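PDB 2P7I: hypothetical protein from Pectobacterium atrosepticum SCRI1043, which probably transfers a methyl group from S-adenosylmethionine to a substrate not yet identified, as a class I Rossmann-like methyltransferase. Local coordinates for residues R35-F40 against S239-C244; D66-E71 against G87-H92; N145-Q150 against I199-L204. All blocks are in the same frame, centred on the assembly; numbering follows the deposited sequence. Where two conformers were deposited one is given.

Contact 1. Residues R35-F40 against S239-C244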
# COMPACT_ATOMS: atom_id res chain seq x y z
N ARG B 35 14.63 -14.85 -11.72
CA ARG B 35 14.32 -13.59 -12.43
C ARG B 35 14.67 -12.35 -11.58
O ARG B 35 15.30 -11.43 -12.06
CB ARG B 35 12.84 -13.53 -12.89
CG ARG B 35 12.58 -13.74 -14.40
CD ARG B 35 11.06 -13.60 -14.80
NE ARG B 35 10.60 -12.26 -15.24
CZ ARG B 35 9.34 -11.98 -15.63
NH1 ARG B 35 8.40 -12.92 -15.61
NH2 ARG B 35 8.98 -10.75 -16.03
N ALA B 36 14.22 -12.34 -10.33
CA ALA B 36 14.42 -11.22 -9.42
C ALA B 36 15.91 -10.94 -9.18
O ALA B 36 16.33 -9.79 -9.05
CB ALA B 36 13.72 -11.52 -8.09
N PHE B 37 16.69 -12.00 -9.11
CA PHE B 37 18.13 -11.88 -8.83
C PHE B 37 18.96 -11.43 -10.03
O PHE B 37 19.99 -10.78 -9.88
CB PHE B 37 18.69 -13.24 -8.42
CG PHE B 37 18.17 -13.80 -7.12
CD1 PHE B 37 17.34 -13.08 -6.27
CD2 PHE B 37 18.57 -15.08 -6.73
CE1 PHE B 37 16.90 -13.62 -5.07
CE2 PHE B 37 18.14 -15.64 -5.51
CZ PHE B 37 17.29 -14.92 -4.69
N THR B 38 18.51 -11.81 -11.22
CA THR B 38 19.33 -11.73 -12.44
C THR B 38 19.97 -10.36 -12.70
O THR B 38 21.16 -10.29 -12.98
CB THR B 38 18.57 -12.24 -13.66
OG1 THR B 38 18.38 -13.66 -13.50
CG2 THR B 38 19.36 -12.00 -14.94
N PRO B 39 19.21 -9.26 -12.59
CA PRO B 39 19.80 -7.96 -12.85
C PRO B 39 20.93 -7.55 -11.89
O PRO B 39 21.71 -6.64 -12.19
CB PRO B 39 18.63 -6.98 -12.70
CG PRO B 39 17.43 -7.80 -12.64
CD PRO B 39 17.79 -9.16 -12.24
N PHE B 40 20.99 -8.20 -10.73
CA PHE B 40 21.95 -7.85 -9.69
C PHE B 40 23.17 -8.74 -9.61
O PHE B 40 24.12 -8.39 -8.89
CB PHE B 40 21.27 -7.90 -8.32
CG PHE B 40 20.08 -7.00 -8.18
CD1 PHE B 40 20.25 -5.63 -8.27
CD2 PHE B 40 18.80 -7.51 -7.92
CE1 PHE B 40 19.17 -4.76 -8.11
CE2 PHE B 40 17.73 -6.67 -7.76
CZ PHE B 40 17.91 -5.29 -7.85
N SER B 239 7.37 -13.54 -0.93
CA SER B 239 8.70 -13.55 -0.32
C SER B 239 9.26 -12.17 -0.45
O SER B 239 8.98 -11.46 -1.37
CB SER B 239 9.64 -14.55 -1.00
OG SER B 239 9.26 -15.87 -0.67
N ILE B 240 10.08 -11.77 0.52
CA ILE B 240 10.70 -10.47 0.45
C ILE B 240 12.20 -10.70 0.25
O ILE B 240 12.75 -11.78 0.62
CB ILE B 240 10.44 -9.66 1.75
CG1 ILE B 240 10.55 -10.58 2.99
CG2 ILE B 240 9.05 -9.01 1.72
CD1 ILE B 240 10.43 -9.84 4.33
N PHE B 241 12.84 -9.69 -0.32
CA PHE B 241 14.14 -9.82 -0.93
C PHE B 241 14.92 -8.58 -0.58
O PHE B 241 14.54 -7.45 -0.94
CB PHE B 241 13.95 -10.01 -2.47
CG PHE B 241 15.20 -9.86 -3.31
CD1 PHE B 241 16.47 -10.24 -2.85
CD2 PHE B 241 15.10 -9.39 -4.61
CE1 PHE B 241 17.60 -10.06 -3.66
CE2 PHE B 241 16.23 -9.26 -5.43
CZ PHE B 241 17.48 -9.55 -4.94
N LEU B 242 15.98 -8.78 0.18
CA LEU B 242 16.99 -7.78 0.39
C LEU B 242 18.30 -8.09 -0.38
O LEU B 242 18.86 -9.16 -0.25
CB LEU B 242 17.33 -7.63 1.88
CG LEU B 242 16.22 -7.22 2.88
CD1 LEU B 242 16.96 -6.95 4.26
CD2 LEU B 242 15.51 -5.99 2.43
N LEU B 243 18.76 -7.13 -1.16
CA LEU B 243 20.08 -7.18 -1.79
C LEU B 243 21.02 -6.46 -0.88
O LEU B 243 20.84 -5.28 -0.56
CB LEU B 243 20.10 -6.48 -3.15
CG LEU B 243 21.41 -6.66 -3.95
CD1 LEU B 243 21.51 -8.13 -4.46
CD2 LEU B 243 21.45 -5.67 -5.10
N CYS B 244 22.05 -7.15 -0.44
CA CYS B 244 22.98 -6.61 0.54
C CYS B 244 24.41 -6.66 0.03
O CYS B 244 24.77 -7.52 -0.79
CB CYS B 244 22.92 -7.45 1.80
SG CYS B 244 21.28 -7.52 2.61
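The F241 ring carries F37 on one face: F37 CE1 stands 3.9 Å above the F241 ring plane, offset toward the rim. The two rings meet obliquely, planes at 52°. The tip of F241 also meets F40, with F40 CE2 3.8 Å from F241 CE2. These rings are again oblique, their centroids 5.9 Å apart and their planes at 66°. The F40 ring has a second partner of another kind. The methyl L243 CD2 sits over one face of it, 3.4 Å from F40 CD1, while L243 CD1 touches F40 CB.

The three phenylalanines form an aromatic cluster. The CB bond of F241 points toward 35-40, and chi1 of 167°, with CG anti to the backbone N, brings the ring against both F37 and F40. A36 touches the same ring at CE2. Its carbonyl O lies 3.7 Å from F241 CE2, and its methyl CB is 4.3 Å from that same F241 CE2. No hydrogen bond crosses between 35-40 and 239-244, so the contact rests on apolar side chains, all of them buried.

The contact packs the last part of helix 24-37 and the residues that follow, through F40, on antiparallel strand 237-245 of the Rossmann-like methyltransferase sheet. F241 and L243, two residues apart, point from the same face of the strand. The second subunit completes the cluster: its Y195 meets F40 edge-to-face and bonds to A36 O through the hydroxyl, and its F40 meets F40 of this chain. Within the chain, strand 237-245 lies between strands 135-142 and 192-201. V140 and F138 of the first and I199 of the second pack against the cluster, and Y227 of helix 220-230 touches A36.

Contact 2. Residues D66-E71 against G87-H92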
# COMPACT_ATOMS: atom_id res chain seq x y z
N ASP B 66 30.70 -21.79 -11.51
CA ASP B 66 31.48 -22.03 -10.30
C ASP B 66 30.60 -21.73 -9.12
O ASP B 66 30.48 -20.57 -8.72
CB ASP B 66 32.72 -21.16 -10.30
CG ASP B 66 33.60 -21.40 -9.10
OD1 ASP B 66 33.25 -22.24 -8.22
OD2 ASP B 66 34.67 -20.73 -9.03
N ILE B 67 30.00 -22.79 -8.58
CA ILE B 67 29.03 -22.70 -7.50
C ILE B 67 29.53 -23.56 -6.36
O ILE B 67 29.97 -24.67 -6.57
CB ILE B 67 27.64 -23.21 -7.90
CG1 ILE B 67 27.04 -22.34 -9.01
CG2 ILE B 67 26.71 -23.18 -6.69
CD1 ILE B 67 25.72 -22.86 -9.59
N THR B 68 29.46 -23.01 -5.16
CA THR B 68 29.82 -23.72 -3.95
C THR B 68 28.53 -23.83 -3.14
O THR B 68 27.79 -22.85 -2.99
CB THR B 68 30.92 -22.99 -3.18
OG1 THR B 68 32.08 -22.89 -4.01
CG2 THR B 68 31.27 -23.69 -1.87
N CYS B 69 28.26 -25.04 -2.65
CA CYS B 69 27.01 -25.37 -1.99
C CYS B 69 27.28 -25.89 -0.61
O CYS B 69 27.97 -26.90 -0.47
CB CYS B 69 26.25 -26.46 -2.74
SG CYS B 69 25.59 -26.04 -4.36
N VAL B 70 26.72 -25.22 0.40
CA VAL B 70 26.83 -25.63 1.79
C VAL B 70 25.48 -26.16 2.24
O VAL B 70 24.46 -25.47 2.12
CB VAL B 70 27.28 -24.48 2.72
CG1 VAL B 70 27.42 -24.97 4.15
CG2 VAL B 70 28.59 -23.90 2.25
N GLU B 71 25.50 -27.38 2.77
CA GLU B 71 24.29 -28.06 3.22
C GLU B 71 24.67 -28.97 4.37
O GLU B 71 25.69 -29.65 4.31
CB GLU B 71 23.71 -28.89 2.07
CG GLU B 71 22.53 -29.78 2.44
CD GLU B 71 21.44 -29.08 3.23
OE1 GLU B 71 21.07 -27.93 2.90
OE2 GLU B 71 20.94 -29.70 4.19
N GLY B 87 30.79 -28.75 -11.82
CA GLY B 87 31.05 -27.34 -11.45
C GLY B 87 30.42 -26.89 -10.13
O GLY B 87 30.21 -25.68 -9.90
N ILE B 88 30.08 -27.86 -9.29
CA ILE B 88 29.60 -27.59 -7.93
C ILE B 88 30.66 -28.07 -6.96
O ILE B 88 31.15 -29.20 -7.05
CB ILE B 88 28.31 -28.37 -7.60
CG1 ILE B 88 27.21 -28.11 -8.64
CG2 ILE B 88 27.85 -28.05 -6.19
CD1 ILE B 88 26.74 -26.71 -8.68
N THR B 89 31.04 -27.21 -6.04
CA THR B 89 31.79 -27.64 -4.89
C THR B 89 30.81 -27.86 -3.76
O THR B 89 30.10 -26.94 -3.37
CB THR B 89 32.81 -26.58 -4.48
OG1 THR B 89 33.71 -26.34 -5.58
CG2 THR B 89 33.58 -27.04 -3.28
N TYR B 90 30.77 -29.07 -3.23
CA TYR B 90 29.85 -29.40 -2.14
C TYR B 90 30.58 -29.32 -0.81
O TYR B 90 31.70 -29.79 -0.70
CB TYR B 90 29.29 -30.80 -2.33
CG TYR B 90 28.46 -30.94 -3.58
CD1 TYR B 90 27.12 -30.64 -3.57
CD2 TYR B 90 29.04 -31.36 -4.77
CE1 TYR B 90 26.36 -30.76 -4.71
CE2 TYR B 90 28.28 -31.49 -5.93
CZ TYR B 90 26.94 -31.18 -5.89
OH TYR B 90 26.17 -31.29 -7.02
N ILE B 91 29.96 -28.69 0.19
CA ILE B 91 30.52 -28.59 1.53
C ILE B 91 29.45 -29.06 2.51
O ILE B 91 28.40 -28.45 2.66
CB ILE B 91 30.98 -27.16 1.84
CG1 ILE B 91 32.23 -26.84 1.00
CG2 ILE B 91 31.30 -26.99 3.29
CD1 ILE B 91 32.48 -25.44 0.87
N HIS B 92 29.70 -30.20 3.12
CA HIS B 92 28.74 -30.78 4.03
C HIS B 92 29.10 -30.24 5.40
O HIS B 92 30.07 -30.68 6.01
CB HIS B 92 28.84 -32.32 3.99
CG HIS B 92 27.97 -33.00 5.00
ND1 HIS B 92 28.33 -34.19 5.59
CD2 HIS B 92 26.78 -32.65 5.53
CE1 HIS B 92 27.38 -34.55 6.44
NE2 HIS B 92 26.43 -33.63 6.43
O HOH W 1 32.82 -24.81 -7.56
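The carbonyl O of I67 is gripped twice: T89 N donates to it at 2.8 Å, and a water donates at 3.0 Å to I67 O. This is the parallel pairing of a beta-alpha-beta unit in the Rossmann-like sheet, with helix 74-83 linking strands 67-71 and 88-92. The same water donates to D66 OD1 and accepts from T89 OG1, tying both strands' starts together. The other carboxylate oxygen of D66 forms a salt bridge with R102.

Farther along, the strands keep regular register. C69 N bonds to T89 O at 2.7 Å, I91 N to C69 O, and E71 N to I91 O. The side chain of E71 turns away from 88-92, and its OE1 accepts from F52 N. In class I methyltransferases an acid at the end of the second strand usually holds the cofactor ribose, and E71 probably corresponds to it.

The side chains of T68 and I91 share one face, where T68 CG2 and I91 CD1 are tight at 3.5 Å. On the other face, I88 CG2 touches C69 SG at 3.5 Å and also sits over the centre of the Y90 ring, 3.2 Å above its plane.

Contact 3. Residues N145-Q150 against I199-L204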
# COMPACT_ATOMS: atom_id res chain seq x y z
N ASN B 145 3.75 -10.45 5.77
CA ASN B 145 2.70 -9.57 5.34
C ASN B 145 2.16 -9.92 3.96
O ASN B 145 1.44 -9.16 3.39
CB ASN B 145 3.16 -8.14 5.37
CG ASN B 145 3.57 -7.70 6.73
OD1 ASN B 145 3.24 -8.35 7.72
ND2 ASN B 145 4.30 -6.59 6.81
N ALA B 146 2.51 -11.08 3.43
CA ALA B 146 1.94 -11.52 2.17
C ALA B 146 0.42 -11.51 2.25
O ALA B 146 -0.15 -11.85 3.30
CB ALA B 146 2.39 -12.96 1.88
N VAL B 147 -0.23 -11.16 1.15
CA VAL B 147 -1.68 -11.06 1.13
C VAL B 147 -2.36 -12.32 1.59
O VAL B 147 -3.21 -12.26 2.48
CB VAL B 147 -2.24 -10.61 -0.23
CG1 VAL B 147 -3.80 -10.74 -0.28
CG2 VAL B 147 -1.86 -9.20 -0.46
N SER B 148 -1.98 -13.44 1.02
CA SER B 148 -2.54 -14.73 1.40
C SER B 148 -2.44 -14.97 2.91
O SER B 148 -3.40 -15.44 3.53
CB SER B 148 -1.85 -15.84 0.62
OG SER B 148 -0.46 -15.80 0.85
N ARG B 149 -1.29 -14.66 3.49
CA ARG B 149 -1.06 -14.86 4.91
C ARG B 149 -1.92 -13.92 5.76
O ARG B 149 -2.49 -14.32 6.76
CB ARG B 149 0.40 -14.68 5.26
CG ARG B 149 0.72 -15.27 6.63
CD ARG B 149 2.16 -15.11 6.97
NE ARG B 149 2.43 -15.58 8.32
CZ ARG B 149 2.66 -16.85 8.63
NH1 ARG B 149 2.66 -17.77 7.69
NH2 ARG B 149 2.94 -17.18 9.87
N GLN B 150 -2.04 -12.67 5.31
CA GLN B 150 -2.89 -11.71 5.98
C GLN B 150 -4.36 -12.16 5.99
O GLN B 150 -5.06 -11.98 6.97
CB GLN B 150 -2.76 -10.31 5.33
CG GLN B 150 -1.35 -9.70 5.57
CD GLN B 150 -1.35 -8.19 5.52
OE1 GLN B 150 -2.06 -7.54 6.29
NE2 GLN B 150 -0.49 -7.61 4.66
N ILE B 199 8.95 -10.56 -4.10
CA ILE B 199 8.82 -11.51 -5.17
C ILE B 199 7.44 -12.18 -5.12
O ILE B 199 7.15 -12.99 -4.24
CB ILE B 199 9.94 -12.56 -5.13
CG1 ILE B 199 11.31 -11.86 -5.16
CG2 ILE B 199 9.74 -13.63 -6.31
CD1 ILE B 199 12.46 -12.78 -4.73
N PHE B 200 6.60 -11.81 -6.10
CA PHE B 200 5.31 -12.44 -6.41
C PHE B 200 4.16 -11.96 -5.53
O PHE B 200 4.08 -12.30 -4.37
CB PHE B 200 5.36 -13.97 -6.36
CG PHE B 200 4.20 -14.65 -7.08
CD1 PHE B 200 4.25 -14.90 -8.42
CD2 PHE B 200 3.05 -15.04 -6.39
CE1 PHE B 200 3.17 -15.54 -9.08
CE2 PHE B 200 1.98 -15.65 -7.05
CZ PHE B 200 2.03 -15.88 -8.38
N PHE B 201 3.24 -11.22 -6.12
CA PHE B 201 2.01 -10.82 -5.44
C PHE B 201 1.13 -12.03 -5.19
O PHE B 201 0.58 -12.58 -6.11
CB PHE B 201 1.30 -9.76 -6.28
CG PHE B 201 0.34 -8.90 -5.48
CD1 PHE B 201 -0.87 -9.44 -5.04
CD2 PHE B 201 0.63 -7.59 -5.19
CE1 PHE B 201 -1.76 -8.67 -4.33
CE2 PHE B 201 -0.26 -6.81 -4.47
CZ PHE B 201 -1.45 -7.34 -4.05
N LYS B 202 0.98 -12.42 -3.92
CA LYS B 202 0.44 -13.76 -3.57
C LYS B 202 -0.86 -13.60 -2.79
O LYS B 202 -0.82 -13.21 -1.62
CB LYS B 202 1.45 -14.55 -2.71
CG LYS B 202 1.10 -16.02 -2.46
CD LYS B 202 2.01 -16.61 -1.40
CE LYS B 202 1.60 -18.02 -1.05
NZ LYS B 202 2.46 -18.55 0.06
N ALA B 203 -1.99 -13.87 -3.43
CA ALA B 203 -3.30 -13.67 -2.80
C ALA B 203 -3.98 -14.98 -2.39
O ALA B 203 -5.00 -14.96 -1.69
CB ALA B 203 -4.20 -12.88 -3.73
N LEU B 204 -3.40 -16.10 -2.79
CA LEU B 204 -3.91 -17.43 -2.47
C LEU B 204 -2.85 -18.18 -1.71
O LEU B 204 -1.67 -17.93 -1.88
CB LEU B 204 -4.18 -18.19 -3.75
CG LEU B 204 -5.31 -17.69 -4.66
CD1 LEU B 204 -5.16 -18.26 -6.05
CD2 LEU B 204 -6.66 -18.05 -4.08
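S148 N donates to K202 O at 2.9 Å, the one hydrogen bond between 145-150 and 199-204. A146 is the N-cap of helix 147-154, so S148 N lies in the first turn, where amides have no carbonyl of their own helix to bond to. K202 O, a loop carbonyl, supplies the acceptor. The donor is tilted 19° from the carbonyl plane and the bond is bent, with 149° at the hydrogen.

This is the tight part of the contact. V147 CB also presses on K202 O, at 3.3 Å, and S148 CB lies 3.3 Å from L204 O. The two methyls of V147 divide the work. CG1 is anti to the backbone N (chi1 171°) and rests on A203 CA, while CG2 meets the F201 ring obliquely, 3.9 Å from F201 CE1.

The K202 side chain runs fully extended past S148, and its methylenes still pack on the serine, with S148 OG 3.4 Å from K202 CD. The contact loosens only toward the partly exposed end, where K202 NZ is 4.1 Å from S148 OG and bonds to N206 OD1.

The contact joins the start of the helix after strand 135-142 to the chain leaving strand 192-201, outermost in this chain's sheet. A third subunit closes over the tight part. Its F201 packs on V147, its A203 on A203 of this chain, and its Y222 hydroxyl bonds to A203 O. In this chain, L229 of helix 220-230 packs on F201, L236 touches V147, and A238 of strand 237-245 lies against K202.

All three contacts reach the same seven-stranded sheet. Contacts 1 and 3 adjoin, their centres about 17 Å apart: S239 O and I199 N are 2.9 Å apart, a probable hydrogen bond, and I199 CD1 packs on A36 CB. Both also face other subunits, contact 1 the second and contact 3 the third. Contact 2 meets no other chain. Its centre is about 21 Å from that of contact 1; contact 3, about 32 Å away between centres, lies on the other side of the chain's centre. Contact 2 includes the strand end where relatives bind the cofactor, although none is present here. The sodium ion is bound by N249 and Q250, outside all three contacts.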